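Local coordinates for protein serine acetyltransferase (Bacteroides vulgatus ATCC 8482, PDB 3F1X) that probably transfers an acetyl group to serine, as an acyltransferase of the left-handed beta-helix family linked to amino-acid biosynthesis, at residues A[199-213]-A[219-231]. Numbering follows the deposited sequence.
Sequences IGHHFTIDHGTGVVI and IGNNVKLYQGVTL
F203 crosses I219 at a slant, CE1 of the ring 4.0 Å from CD1 of I219, while CD2 of L225 meets CZ at the ring edge. With CG anti to the backbone N (chi1 178°), the ring swings inward, where I213 CD1 also touches I219 and L225; branched aliphatic residues suit this interior, filling it without polar groups. Trading the F203 ring for an alanine methyl is likely to open a gap beside I219 and L225 and leave their methyls less tightly packed. Outside, T204 CG2 presses tightly on K224 CB at 3.5 Å, and D206 CB sits over a face of the Y226 ring, a CH-pi contact. Backbone hydrogen bonds between parallel strands join the coils, such as D206 N to L225 O (2.8 Å). At one corner N221 OD1 accepts from H201 N at 2.9 Å, and water bridges H201 O, G220 O and V223 N. In the type II turns at another, positive phi favours glycine at G228, and at G210 a CB would jam against the preceding carbonyl O. H207 reaches D192 of a second subunit. Apolar stacking inside and backbone amide pairing thus fit coils of a left-handed parallel beta-helix, while T204, K224, D206 and Y226 face outward.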
loop_
_atom_site.group_PDB
_atom_site.type_symbol
_atom_site.label_atom_id
_atom_site.label_comp_id
_atom_site.label_asym_id
_atom_site.label_seq_id
_atom_site.Cartn_x
_atom_site.Cartn_y
_atom_site.Cartn_z
ATOM N N ILE A 199 23.679 7.086 -29.645
ATOM C CA ILE A 199 23.570 8.509 -29.392
ATOM C C ILE A 199 24.763 9.118 -28.676
ATOM O O ILE A 199 25.174 8.651 -27.608
ATOM C CB ILE A 199 22.294 8.809 -28.582
ATOM C CG1 ILE A 199 21.069 8.269 -29.332
ATOM C CG2 ILE A 199 22.162 10.304 -28.352
ATOM C CD1 ILE A 199 19.754 8.517 -28.608
ATOM N N GLY A 200 25.289 10.188 -29.266
ATOM C CA GLY A 200 26.447 10.863 -28.710
ATOM C C GLY A 200 26.232 11.682 -27.450
ATOM O O GLY A 200 25.126 11.755 -26.906
ATOM N N HIS A 201 27.307 12.311 -26.988
ATOM C CA HIS A 201 27.265 13.121 -25.778
ATOM C C HIS A 201 26.503 14.425 -25.985
ATOM O O HIS A 201 26.148 14.782 -27.108
ATOM C CB HIS A 201 28.692 13.424 -25.303
ATOM C CG HIS A 201 29.410 12.232 -24.749
ATOM N ND1 HIS A 201 29.209 10.954 -25.226
ATOM C CD2 HIS A 201 30.348 12.127 -23.777
ATOM C CE1 HIS A 201 29.989 10.113 -24.571
ATOM N NE2 HIS A 201 30.690 10.799 -23.687
ATOM N N HIS A 202 26.251 15.124 -24.885
ATOM C CA HIS A 202 25.541 16.395 -24.926
ATOM C C HIS A 202 24.300 16.313 -25.808
ATOM O O HIS A 202 24.074 17.158 -26.667
ATOM C CB HIS A 202 26.475 17.493 -25.436
ATOM C CG HIS A 202 27.678 17.706 -24.572
ATOM N ND1 HIS A 202 28.785 16.885 -24.617
ATOM C CD2 HIS A 202 27.926 18.617 -23.602
ATOM C CE1 HIS A 202 29.662 17.281 -23.711
ATOM N NE2 HIS A 202 29.165 18.330 -23.081
ATOM N N PHE A 203 23.500 15.279 -25.598
ATOM C CA PHE A 203 22.284 15.104 -26.371
ATOM C C PHE A 203 21.138 15.756 -25.606
ATOM O O PHE A 203 21.072 15.668 -24.388
ATOM C CB PHE A 203 21.996 13.613 -26.562
ATOM C CG PHE A 203 20.730 13.335 -27.320
ATOM C CD1 PHE A 203 20.578 13.773 -28.639
ATOM C CD2 PHE A 203 19.688 12.626 -26.724
ATOM C CE1 PHE A 203 19.404 13.507 -29.359
ATOM C CE2 PHE A 203 18.506 12.353 -27.437
ATOM C CZ PHE A 203 18.367 12.795 -28.756
ATOM N N THR A 204 20.239 16.421 -26.313
ATOM C CA THR A 204 19.121 17.044 -25.635
ATOM C C THR A 204 17.850 16.951 -26.466
ATOM O O THR A 204 17.889 16.968 -27.695
ATOM C CB THR A 204 19.428 18.524 -25.302
ATOM O OG1 THR A 204 18.425 19.033 -24.416
ATOM C CG2 THR A 204 19.449 19.354 -26.555
ATOM N N ILE A 205 16.726 16.815 -25.775
ATOM C CA ILE A 205 15.423 16.740 -26.412
ATOM C C ILE A 205 14.581 17.799 -25.718
ATOM O O ILE A 205 14.386 17.743 -24.504
ATOM C CB ILE A 205 14.775 15.353 -26.214
ATOM C CG1 ILE A 205 15.576 14.296 -26.985
ATOM C CG2 ILE A 205 13.326 15.390 -26.675
ATOM C CD1 ILE A 205 15.128 12.861 -26.747
ATOM N N ASP A 206 14.109 18.776 -26.483
ATOM C CA ASP A 206 13.302 19.854 -25.927
ATOM C C ASP A 206 11.821 19.482 -25.948
ATOM O O ASP A 206 11.262 19.255 -27.017
ATOM C CB ASP A 206 13.512 21.133 -26.743
ATOM C CG ASP A 206 13.459 22.383 -25.891
ATOM O OD1 ASP A 206 12.643 22.431 -24.943
ATOM O OD2 ASP A 206 14.231 23.325 -26.177
ATOM N N HIS A 207 11.192 19.430 -24.776
ATOM C CA HIS A 207 9.774 19.090 -24.665
ATOM C C HIS A 207 9.647 17.591 -24.986
ATOM O O HIS A 207 9.324 16.794 -24.104
ATOM C CB HIS A 207 8.971 19.977 -25.621
ATOM C CG HIS A 207 9.312 21.435 -25.507
ATOM N ND1 HIS A 207 9.123 22.154 -24.344
ATOM C CD2 HIS A 207 9.830 22.304 -26.405
ATOM C CE1 HIS A 207 9.505 23.405 -24.534
ATOM N NE2 HIS A 207 9.938 23.526 -25.775
ATOM N N GLY A 208 9.886 17.223 -26.242
ATOM C CA GLY A 208 9.921 15.821 -26.620
ATOM C C GLY A 208 8.754 14.891 -26.894
ATOM O O GLY A 208 8.983 13.826 -27.466
ATOM N N THR A 209 7.534 15.235 -26.503
ATOM C CA THR A 209 6.405 14.334 -26.763
ATOM C C THR A 209 6.292 14.027 -28.255
ATOM O O THR A 209 6.280 14.931 -29.085
ATOM C CB THR A 209 5.089 14.944 -26.254
ATOM O OG1 THR A 209 5.178 15.103 -24.835
ATOM C CG2 THR A 209 3.905 14.040 -26.563
ATOM N N GLY A 210 6.241 12.746 -28.598
ATOM C CA GLY A 210 6.132 12.368 -29.995
ATOM C C GLY A 210 7.456 12.067 -30.684
ATOM O O GLY A 210 7.483 11.669 -31.851
ATOM N N VAL A 211 8.564 12.270 -29.980
ATOM C CA VAL A 211 9.866 11.981 -30.569
ATOM C C VAL A 211 9.994 10.477 -30.778
ATOM O O VAL A 211 9.641 9.695 -29.897
ATOM C CB VAL A 211 11.018 12.452 -29.664
ATOM C CG1 VAL A 211 12.321 11.780 -30.079
ATOM C CG2 VAL A 211 11.181 13.971 -29.768
ATOM N N VAL A 212 10.470 10.083 -31.957
ATOM C CA VAL A 212 10.686 8.674 -32.277
ATOM C C VAL A 212 12.088 8.506 -32.875
ATOM O O VAL A 212 12.425 9.126 -33.891
ATOM C CB VAL A 212 9.645 8.140 -33.287
ATOM C CG1 VAL A 212 9.976 6.690 -33.663
ATOM C CG2 VAL A 212 8.251 8.200 -32.681
ATOM N N ILE A 213 12.915 7.690 -32.229
ATOM C CA ILE A 213 14.279 7.455 -32.701
ATOM C C ILE A 213 14.403 5.972 -33.012
ATOM O O ILE A 213 14.393 5.141 -32.107
ATOM C CB ILE A 213 15.332 7.868 -31.630
ATOM C CG1 ILE A 213 15.192 9.364 -31.322
ATOM C CG2 ILE A 213 16.750 7.576 -32.134
ATOM C CD1 ILE A 213 16.162 9.882 -30.261
ATOM N N ILE A 219 23.186 9.165 -33.839
ATOM C CA ILE A 219 23.150 10.584 -33.534
ATOM C C ILE A 219 24.479 11.039 -32.951
ATOM O O ILE A 219 24.974 10.452 -31.984
ATOM C CB ILE A 219 22.036 10.902 -32.536
ATOM C CG1 ILE A 219 20.687 10.478 -33.114
ATOM C CG2 ILE A 219 22.020 12.375 -32.243
ATOM C CD1 ILE A 219 19.534 10.690 -32.156
ATOM N N GLY A 220 25.044 12.088 -33.549
ATOM C CA GLY A 220 26.322 12.621 -33.106
ATOM C C GLY A 220 26.293 13.368 -31.786
ATOM O O GLY A 220 25.387 13.193 -30.973
ATOM N N ASN A 221 27.294 14.213 -31.570
ATOM C CA ASN A 221 27.377 14.962 -30.329
ATOM C C ASN A 221 26.724 16.329 -30.441
ATOM O O ASN A 221 26.659 16.911 -31.527
ATOM C CB ASN A 221 28.838 15.135 -29.907
ATOM C CG ASN A 221 29.579 13.815 -29.818
ATOM O OD1 ASN A 221 29.096 12.851 -29.227
ATOM N ND2 ASN A 221 30.767 13.772 -30.402
ATOM N N ASN A 222 26.242 16.830 -29.307
ATOM C CA ASN A 222 25.612 18.139 -29.246
ATOM C C ASN A 222 24.431 18.249 -30.201
ATOM O O ASN A 222 24.272 19.255 -30.883
ATOM C CB ASN A 222 26.644 19.225 -29.583
ATOM C CG ASN A 222 27.836 19.217 -28.640
ATOM O OD1 ASN A 222 27.711 19.506 -27.450
ATOM N ND2 ASN A 222 29.007 18.872 -29.172
ATOM N N VAL A 223 23.606 17.211 -30.256
ATOM C CA VAL A 223 22.440 17.235 -31.132
ATOM C C VAL A 223 21.199 17.549 -30.314
ATOM O O VAL A 223 21.078 17.115 -29.170
ATOM C CB VAL A 223 22.248 15.878 -31.856
ATOM C CG1 VAL A 223 20.989 15.913 -32.728
ATOM C CG2 VAL A 223 23.469 15.571 -32.715
ATOM N N LYS A 224 20.283 18.319 -30.900
ATOM C CA LYS A 224 19.050 18.698 -30.218
ATOM C C LYS A 224 17.844 18.384 -31.089
ATOM O O LYS A 224 17.811 18.729 -32.263
ATOM C CB LYS A 224 19.051 20.198 -29.884
ATOM C CG LYS A 224 17.734 20.680 -29.272
ATOM C CD LYS A 224 17.701 22.188 -29.024
ATOM C CE LYS A 224 18.634 22.607 -27.903
ATOM N NZ LYS A 224 18.385 24.029 -27.502
ATOM N N LEU A 225 16.859 17.723 -30.496
ATOM C CA LEU A 225 15.632 17.351 -31.189
ATOM C C LEU A 225 14.457 17.964 -30.441
ATOM O O LEU A 225 14.487 18.072 -29.217
ATOM C CB LEU A 225 15.476 15.826 -31.196
ATOM C CG LEU A 225 15.927 14.978 -32.390
ATOM C CD1 LEU A 225 17.246 15.460 -32.975
ATOM C CD2 LEU A 225 16.016 13.532 -31.924
ATOM N N TYR A 226 13.427 18.364 -31.178
ATOM C CA TYR A 226 12.235 18.944 -30.580
ATOM C C TYR A 226 11.095 17.928 -30.604
ATOM O O TYR A 226 11.231 16.842 -31.173
ATOM C CB TYR A 226 11.830 20.212 -31.342
ATOM C CG TYR A 226 12.621 21.428 -30.925
ATOM C CD1 TYR A 226 12.075 22.364 -30.057
ATOM C CD2 TYR A 226 13.922 21.631 -31.380
ATOM C CE1 TYR A 226 12.805 23.491 -29.640
ATOM C CE2 TYR A 226 14.667 22.754 -30.969
ATOM C CZ TYR A 226 14.101 23.675 -30.102
ATOM O OH TYR A 226 14.819 24.772 -29.685
ATOM N N GLN A 227 9.979 18.290 -29.978
ATOM C CA GLN A 227 8.800 17.436 -29.917
ATOM C C GLN A 227 8.363 16.978 -31.311
ATOM O O GLN A 227 8.509 17.713 -32.293
ATOM C CB GLN A 227 7.634 18.194 -29.259
ATOM C CG GLN A 227 7.258 19.505 -29.973
ATOM C CD GLN A 227 8.055 20.709 -29.489
ATOM O OE1 GLN A 227 9.112 20.561 -28.886
ATOM N NE2 GLN A 227 7.547 21.914 -29.762
ATOM N N GLY A 228 7.825 15.761 -31.376
ATOM C CA GLY A 228 7.324 15.203 -32.622
ATOM C C GLY A 228 8.327 14.811 -33.698
ATOM O O GLY A 228 7.937 14.382 -34.783
ATOM N N VAL A 229 9.616 14.951 -33.422
ATOM C CA VAL A 229 10.615 14.600 -34.416
ATOM C C VAL A 229 10.772 13.093 -34.564
ATOM O O VAL A 229 10.907 12.371 -33.570
ATOM C CB VAL A 229 11.978 15.219 -34.066
ATOM C CG1 VAL A 229 13.065 14.632 -34.953
ATOM C CG2 VAL A 229 11.906 16.723 -34.246
ATOM N N THR A 230 10.740 12.624 -35.809
ATOM C CA THR A 230 10.895 11.200 -36.105
ATOM C C THR A 230 12.163 10.919 -36.902
ATOM O O THR A 230 12.435 11.586 -37.895
ATOM C CB THR A 230 9.708 10.647 -36.946
ATOM O OG1 THR A 230 8.535 10.560 -36.133
ATOM C CG2 THR A 230 10.036 9.251 -37.490
ATOM N N LEU A 231 12.932 9.932 -36.455
ATOM C CA LEU A 231 14.131 9.490 -37.161
ATOM C C LEU A 231 13.783 8.033 -37.450
ATOM O O LEU A 231 14.077 7.147 -36.650
ATOM C CB LEU A 231 15.377 9.580 -36.271
ATOM C CG LEU A 231 15.678 10.930 -35.615
ATOM C CD1 LEU A 231 17.037 10.880 -34.924
ATOM C CD2 LEU A 231 15.678 12.022 -36.656
HETATM O O HOH W 1 24.063 14.610 -29.093
HETATM O O HOH W 2 5.902 12.224 -33.937
#